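Local coordinates for protein transcription regulator (Lactobacillus plantarum WCFS1, PDB 3CLK) that is probably a DNA-binding transcription regulator whose periplasmic binding protein-like part is likely to sense a small effector ligand, at residues F98-D108 with I262-V270; V10-S16 with P65-I74. All blocks are in the same frame, centred on the assembly; numbering follows the deposited sequence.

Contact 1: residues F98-D108 with I262-V270; sequences FDDDRPFISSD and IVSQQFIPV
The side-chain amide of Q265 spends both of its N-H bonds on backbone carbonyls of the turn that leads into strand 104-106. NE2 of Q265 lies 2.7 Å from O of D100. The second bond, from Q265 NE2 to R102 O at 2.8 Å, is almost straight, with 172° at the hydrogen. Both acceptors sit close to the amide plane, so the group is fixed in rotation as well as position; CG placed beside the backbone N (chi1 -57°) and an extended chain beyond it carry the amide there. A water donates to O of D100 and to OE1 of Q265. The turn is braced by a salt bridge from R102 NH2 to D100 OD2 (2.7 Å), while R102 CD lies over the centre of the F98 ring and the guanidinium faces its CD1.

Q265 also covers F104: its CB stands over one ring face, 4.0 Å from the centroid. F104 CE1 meets F267 CE1 at 3.7 Å, the ring planes turned 45° to each other. F267 in turn takes CA of D108 over a face, 3.9 Å from its centroid, with S106 O at its edge. The opposite face of the sheet carries I105, whose CG2 packs on I268 CG1 at 3.8 Å. Four parallel-type backbone bonds, running from F104 N to I268 N, tie the strands together.

Strand 265-267 brings the late-returning chain to the edge of the parallel sheet in a periplasmic binding protein-like lobe. Strand 104-106 lies between it and 91-94; F93 of that strand and S95 just after it bond to the backbone of I105. Helix 240-256 covers the I105 face through T246 and Q250. D108 OD1 accepts from D111 N, making D108 the N-cap of helix 109-121.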
# COMPACT_ATOMS: atom_id res chain seq x y z
N PHE B 98 -3.03 20.58 -13.04
CA PHE B 98 -2.14 21.73 -13.08
C PHE B 98 -2.86 22.96 -13.61
O PHE B 98 -3.86 22.85 -14.32
CB PHE B 98 -0.94 21.44 -13.97
CG PHE B 98 -0.09 20.30 -13.49
CD1 PHE B 98 0.85 20.50 -12.49
CD2 PHE B 98 -0.24 19.04 -14.04
CE1 PHE B 98 1.64 19.44 -12.04
CE2 PHE B 98 0.54 17.98 -13.60
CZ PHE B 98 1.49 18.18 -12.59
N ASP B 99 -2.33 24.14 -13.28
CA ASP B 99 -2.92 25.39 -13.74
C ASP B 99 -2.55 25.68 -15.19
O ASP B 99 -3.33 26.29 -15.92
CB ASP B 99 -2.47 26.56 -12.85
CG ASP B 99 -3.14 26.54 -11.49
OD1 ASP B 99 -4.38 26.64 -11.43
OD2 ASP B 99 -2.42 26.43 -10.47
N ASP B 100 -1.36 25.25 -15.60
CA ASP B 100 -0.90 25.48 -16.97
C ASP B 100 -1.48 24.47 -17.96
O ASP B 100 -2.49 23.82 -17.67
CB ASP B 100 0.63 25.44 -17.05
CG ASP B 100 1.22 24.12 -16.60
OD1 ASP B 100 0.56 23.08 -16.80
OD2 ASP B 100 2.34 24.12 -16.07
N ASP B 101 -0.85 24.35 -19.13
CA ASP B 101 -1.32 23.44 -20.18
C ASP B 101 -0.60 22.09 -20.22
O ASP B 101 -0.71 21.35 -21.19
CB ASP B 101 -1.21 24.12 -21.54
CG ASP B 101 0.11 24.83 -21.74
OD1 ASP B 101 1.17 24.18 -21.58
OD2 ASP B 101 0.10 26.05 -22.04
N ARG B 102 0.14 21.79 -19.15
CA ARG B 102 0.85 20.53 -19.03
C ARG B 102 -0.18 19.41 -19.17
O ARG B 102 -1.27 19.50 -18.63
CB ARG B 102 1.49 20.48 -17.64
CG ARG B 102 2.38 19.31 -17.35
CD ARG B 102 2.89 19.45 -15.92
NE ARG B 102 2.90 20.85 -15.49
CZ ARG B 102 3.60 21.31 -14.46
NH1 ARG B 102 4.35 20.48 -13.74
NH2 ARG B 102 3.54 22.59 -14.13
N PRO B 103 0.15 18.35 -19.93
CA PRO B 103 -0.80 17.25 -20.10
C PRO B 103 -0.99 16.44 -18.81
O PRO B 103 -0.03 16.08 -18.14
CB PRO B 103 -0.17 16.41 -21.21
CG PRO B 103 1.30 16.63 -20.98
CD PRO B 103 1.38 18.11 -20.70
N PHE B 104 -2.24 16.17 -18.46
CA PHE B 104 -2.52 15.40 -17.26
C PHE B 104 -3.85 14.68 -17.34
O PHE B 104 -4.73 15.04 -18.11
CB PHE B 104 -2.48 16.30 -16.02
CG PHE B 104 -3.66 17.23 -15.88
CD1 PHE B 104 -4.91 16.74 -15.51
CD2 PHE B 104 -3.51 18.60 -16.10
CE1 PHE B 104 -5.99 17.60 -15.35
CE2 PHE B 104 -4.59 19.46 -15.94
CZ PHE B 104 -5.83 18.97 -15.57
N ILE B 105 -3.97 13.63 -16.53
CA ILE B 105 -5.18 12.84 -16.43
C ILE B 105 -5.37 12.64 -14.94
O ILE B 105 -4.50 12.06 -14.27
CB ILE B 105 -5.03 11.48 -17.09
CG1 ILE B 105 -4.80 11.65 -18.59
CG2 ILE B 105 -6.26 10.62 -16.80
CD1 ILE B 105 -4.41 10.36 -19.30
N SER B 106 -6.50 13.12 -14.41
CA SER B 106 -6.78 12.98 -12.99
C SER B 106 -8.24 13.28 -12.71
O SER B 106 -9.03 13.44 -13.64
CB SER B 106 -5.92 13.96 -12.19
OG SER B 106 -6.27 15.30 -12.49
N SER B 107 -8.58 13.35 -11.43
CA SER B 107 -9.94 13.65 -11.01
C SER B 107 -10.07 15.15 -10.92
O SER B 107 -9.07 15.88 -10.92
CB SER B 107 -10.22 13.06 -9.62
OG SER B 107 -10.17 11.64 -9.62
N ASP B 108 -11.31 15.62 -10.87
CA ASP B 108 -11.57 17.05 -10.73
C ASP B 108 -11.50 17.26 -9.23
O ASP B 108 -12.47 17.00 -8.51
CB ASP B 108 -12.97 17.38 -11.24
CG ASP B 108 -13.27 18.85 -11.17
OD1 ASP B 108 -12.86 19.51 -10.19
OD2 ASP B 108 -13.93 19.36 -12.10
N ILE B 262 1.96 14.58 -26.23
CA ILE B 262 0.63 14.57 -25.62
C ILE B 262 0.33 15.96 -25.06
O ILE B 262 1.14 16.54 -24.34
CB ILE B 262 0.57 13.52 -24.49
CG1 ILE B 262 1.00 12.16 -25.04
CG2 ILE B 262 -0.85 13.44 -23.94
CD1 ILE B 262 0.98 11.04 -24.01
N VAL B 263 -0.85 16.50 -25.37
CA VAL B 263 -1.20 17.83 -24.89
C VAL B 263 -2.57 17.93 -24.22
O VAL B 263 -2.97 19.00 -23.79
CB VAL B 263 -1.18 18.87 -26.05
CG1 VAL B 263 0.18 18.87 -26.73
CG2 VAL B 263 -2.28 18.55 -27.05
N SER B 264 -3.27 16.81 -24.12
CA SER B 264 -4.60 16.83 -23.50
C SER B 264 -4.59 16.81 -21.97
O SER B 264 -3.70 16.24 -21.34
CB SER B 264 -5.43 15.65 -24.01
OG SER B 264 -4.83 14.41 -23.65
N GLN B 265 -5.60 17.46 -21.40
CA GLN B 265 -5.80 17.52 -19.96
C GLN B 265 -7.21 16.94 -19.78
O GLN B 265 -8.17 17.46 -20.35
CB GLN B 265 -5.76 18.96 -19.46
CG GLN B 265 -4.46 19.70 -19.80
CD GLN B 265 -4.40 21.07 -19.17
OE1 GLN B 265 -5.35 21.85 -19.26
NE2 GLN B 265 -3.28 21.38 -18.53
N GLN B 266 -7.32 15.89 -18.98
CA GLN B 266 -8.61 15.23 -18.80
C GLN B 266 -8.99 14.93 -17.35
O GLN B 266 -8.13 14.70 -16.50
CB GLN B 266 -8.59 13.92 -19.60
CG GLN B 266 -9.93 13.35 -19.97
CD GLN B 266 -9.78 12.04 -20.71
OE1 GLN B 266 -8.85 11.88 -21.51
NE2 GLN B 266 -10.69 11.11 -20.47
N PHE B 267 -10.29 14.94 -17.08
CA PHE B 267 -10.80 14.65 -15.74
C PHE B 267 -11.55 13.33 -15.76
O PHE B 267 -12.44 13.13 -16.59
CB PHE B 267 -11.77 15.73 -15.25
CG PHE B 267 -11.10 17.00 -14.79
CD1 PHE B 267 -9.87 16.95 -14.13
CD2 PHE B 267 -11.73 18.23 -14.95
CE1 PHE B 267 -9.28 18.11 -13.64
CE2 PHE B 267 -11.15 19.40 -14.46
CZ PHE B 267 -9.93 19.34 -13.81
N ILE B 268 -11.19 12.43 -14.86
CA ILE B 268 -11.85 11.14 -14.76
C ILE B 268 -12.88 11.30 -13.65
O ILE B 268 -12.53 11.69 -12.53
CB ILE B 268 -10.87 10.02 -14.38
CG1 ILE B 268 -9.72 9.96 -15.40
CG2 ILE B 268 -11.60 8.68 -14.33
CD1 ILE B 268 -10.15 9.52 -16.80
N PRO B 269 -14.16 11.01 -13.94
CA PRO B 269 -15.22 11.13 -12.93
C PRO B 269 -14.94 10.32 -11.66
O PRO B 269 -14.28 9.28 -11.71
CB PRO B 269 -16.46 10.63 -13.67
CG PRO B 269 -16.15 10.93 -15.12
CD PRO B 269 -14.70 10.52 -15.22
N VAL B 270 -15.43 10.82 -10.53
CA VAL B 270 -15.30 10.11 -9.26
C VAL B 270 -16.71 9.72 -8.83
O VAL B 270 -17.69 10.29 -9.32
CB VAL B 270 -14.69 10.99 -8.13
CG1 VAL B 270 -13.28 11.43 -8.50
CG2 VAL B 270 -15.60 12.18 -7.86
O HOH W 1 -4.94 25.01 -18.78
O HOH W 2 -11.65 9.51 -10.91
O HOH W 3 -13.42 13.63 -11.06

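Contact 2: residues V10-S16 with P65-I74; sequences VIAAVVS and PVMGILLLSI
V14 holds CG1 anti to its backbone N (chi1 -176°), which splits its two methyls between different partners on segment 65-74. CG2, lying beside the N, reaches I69 CG2 at 3.8 Å. The V14 and I74 side chains cross at about a right angle, with V14 CG1 4.1 Å from I74 CG1, which closes the end of the apolar row on this face. V15 instead sets CG1 beside its backbone N (chi1 -68°) and lies alongside L72, pointing the same way, with 3.6 Å from V15 CG1 to L72 CD1. Replacing I74 with an alanine would probably leave CG1 of V14 without its hydrocarbon mate and open a gap where the chain turns out of strand 68-72.

Further apolar pairs follow: I11 CG2 with L70 CD1 at 4.1 Å on the V15 face, and A12 CB with V66 CG1, also 4.1 Å, at the start of the strand. The small A12 and A13 touch the partner strand largely through backbone. SE of selenomethionine M67 comes near the backbone N of V10, while M67 N donates to V10 O at 2.9 Å.

The strand directions differ by 21°, and the bonding is parallel: A13 pairs with L70, while A12 bonds to G68 and L70, either side of I69, and V14 to L70 and L72, either side of L71. The axes come within 4.6 Å.

These strands are neighbours in the parallel 2-1-3 core of a periplasmic binding protein-like lobe, joined through strand 41-44 and the helices before and after it. Strand 11-15 is bordered on its other side by 41-44, and 68-72 by 91-94. Helix 22-34 packs on L70 and L72 through I30, I26 and L27, and helix 240-256 covers I11 and L70 with V248 and I251.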
# COMPACT_ATOMS: atom_id res chain seq x y z
N VAL B 10 8.40 0.15 -24.58
CA VAL B 10 8.62 0.17 -23.11
C VAL B 10 8.17 1.50 -22.51
O VAL B 10 8.66 2.57 -22.89
CB VAL B 10 10.11 -0.03 -22.76
CG1 VAL B 10 10.29 -0.12 -21.25
CG2 VAL B 10 10.64 -1.28 -23.44
N ILE B 11 7.24 1.43 -21.57
CA ILE B 11 6.75 2.64 -20.91
C ILE B 11 7.36 2.72 -19.52
O ILE B 11 7.52 1.71 -18.84
CB ILE B 11 5.21 2.62 -20.78
CG1 ILE B 11 4.57 2.71 -22.17
CG2 ILE B 11 4.74 3.79 -19.92
CD1 ILE B 11 3.06 2.60 -22.18
N ALA B 12 7.71 3.93 -19.11
CA ALA B 12 8.30 4.14 -17.80
C ALA B 12 7.34 4.95 -16.94
O ALA B 12 6.86 6.01 -17.36
CB ALA B 12 9.64 4.88 -17.93
N ALA B 13 7.06 4.45 -15.75
CA ALA B 13 6.17 5.13 -14.82
C ALA B 13 6.99 5.67 -13.67
O ALA B 13 7.74 4.94 -13.03
CB ALA B 13 5.10 4.17 -14.31
N VAL B 14 6.85 6.97 -13.42
CA VAL B 14 7.57 7.63 -12.34
C VAL B 14 6.67 7.75 -11.11
O VAL B 14 5.57 8.31 -11.18
CB VAL B 14 8.02 9.04 -12.76
CG1 VAL B 14 8.85 9.67 -11.65
CG2 VAL B 14 8.82 8.97 -14.05
N VAL B 15 7.13 7.20 -10.00
CA VAL B 15 6.38 7.25 -8.75
C VAL B 15 7.26 7.86 -7.65
O VAL B 15 8.48 7.70 -7.66
CB VAL B 15 5.95 5.84 -8.31
CG1 VAL B 15 4.90 5.29 -9.27
CG2 VAL B 15 7.15 4.91 -8.27
N SER B 16 6.62 8.57 -6.72
CA SER B 16 7.34 9.21 -5.63
C SER B 16 8.07 8.19 -4.76
O SER B 16 7.52 7.67 -3.79
CB SER B 16 6.37 10.02 -4.76
OG SER B 16 5.40 9.18 -4.16
N PRO B 65 16.26 4.03 -23.72
CA PRO B 65 15.16 4.19 -24.66
C PRO B 65 13.78 3.78 -24.12
O PRO B 65 13.56 2.62 -23.80
CB PRO B 65 15.59 3.32 -25.84
CG PRO B 65 17.08 3.41 -25.79
CD PRO B 65 17.36 3.26 -24.32
N VAL B 66 12.88 4.75 -24.04
CA VAL B 66 11.51 4.52 -23.58
C VAL B 66 10.59 5.24 -24.55
O VAL B 66 10.94 6.30 -25.06
CB VAL B 66 11.27 5.06 -22.15
CG1 VAL B 66 12.14 4.31 -21.16
CG2 VAL B 66 11.55 6.55 -22.10
N MSE B 67 9.42 4.67 -24.81
CA MSE B 67 8.48 5.27 -25.74
C MSE B 67 7.56 6.31 -25.11
O MSE B 67 6.95 7.11 -25.81
CB MSE B 67 7.64 4.17 -26.40
CG MSE B 67 6.67 3.47 -25.46
SE MSE B 67 5.87 1.92 -26.29
CE MSE B 67 5.02 2.81 -27.78
N GLY B 68 7.48 6.29 -23.78
CA GLY B 68 6.63 7.25 -23.10
C GLY B 68 6.84 7.24 -21.60
O GLY B 68 7.28 6.24 -21.03
N ILE B 69 6.52 8.36 -20.97
CA ILE B 69 6.67 8.48 -19.52
C ILE B 69 5.37 8.94 -18.86
O ILE B 69 4.76 9.91 -19.28
CB ILE B 69 7.77 9.50 -19.16
CG1 ILE B 69 9.11 9.05 -19.77
CG2 ILE B 69 7.92 9.60 -17.64
CD1 ILE B 69 10.25 10.00 -19.49
N LEU B 70 4.96 8.21 -17.82
CA LEU B 70 3.76 8.54 -17.07
C LEU B 70 4.21 8.94 -15.66
O LEU B 70 4.95 8.19 -15.01
CB LEU B 70 2.83 7.33 -17.00
CG LEU B 70 2.33 6.81 -18.35
CD1 LEU B 70 1.52 5.53 -18.15
CD2 LEU B 70 1.49 7.88 -19.02
N LEU B 71 3.79 10.11 -15.20
CA LEU B 71 4.19 10.56 -13.87
C LEU B 71 3.01 10.51 -12.91
O LEU B 71 2.08 11.30 -13.01
CB LEU B 71 4.78 11.98 -13.94
CG LEU B 71 6.02 12.10 -14.84
CD1 LEU B 71 5.58 12.40 -16.27
CD2 LEU B 71 6.94 13.19 -14.33
N LEU B 72 3.08 9.56 -11.99
CA LEU B 72 2.03 9.35 -11.00
C LEU B 72 2.10 10.33 -9.85
O LEU B 72 2.83 10.12 -8.87
CB LEU B 72 2.11 7.92 -10.45
CG LEU B 72 2.05 6.77 -11.46
CD1 LEU B 72 1.67 5.48 -10.74
CD2 LEU B 72 1.03 7.08 -12.54
N SER B 73 1.33 11.40 -9.97
CA SER B 73 1.26 12.43 -8.95
C SER B 73 2.64 12.88 -8.46
O SER B 73 2.94 12.80 -7.27
CB SER B 73 0.44 11.91 -7.76
OG SER B 73 0.07 12.97 -6.91
N ILE B 74 3.47 13.34 -9.39
CA ILE B 74 4.80 13.82 -9.04
C ILE B 74 4.87 15.32 -9.32
O ILE B 74 4.54 15.77 -10.42
CB ILE B 74 5.92 13.11 -9.86
CG1 ILE B 74 6.47 11.91 -9.10
CG2 ILE B 74 7.06 14.09 -10.16
CD1 ILE B 74 5.52 10.75 -9.00

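Contacts 1 and 2 belong to one parallel sheet: contact 2 pairs strands 11-15 and 68-72, contact 1 pairs 104-106 with the outermost 265-267, and strand 91-94 lies between them. Their centres are 16 Å apart and their nearest atoms about 4 Å, without touching. Along the chain contact 2 closes before contact 1 opens. Helix 240-256 spans both, touching I11 and L70 in one and I105 in the other. Contact 1 brings in a strand from late in the chain, after the second sheet has largely been built; this is consistent with the two-lobed periplasmic binding protein fold, where such returning chain segments form the hinge between lobes.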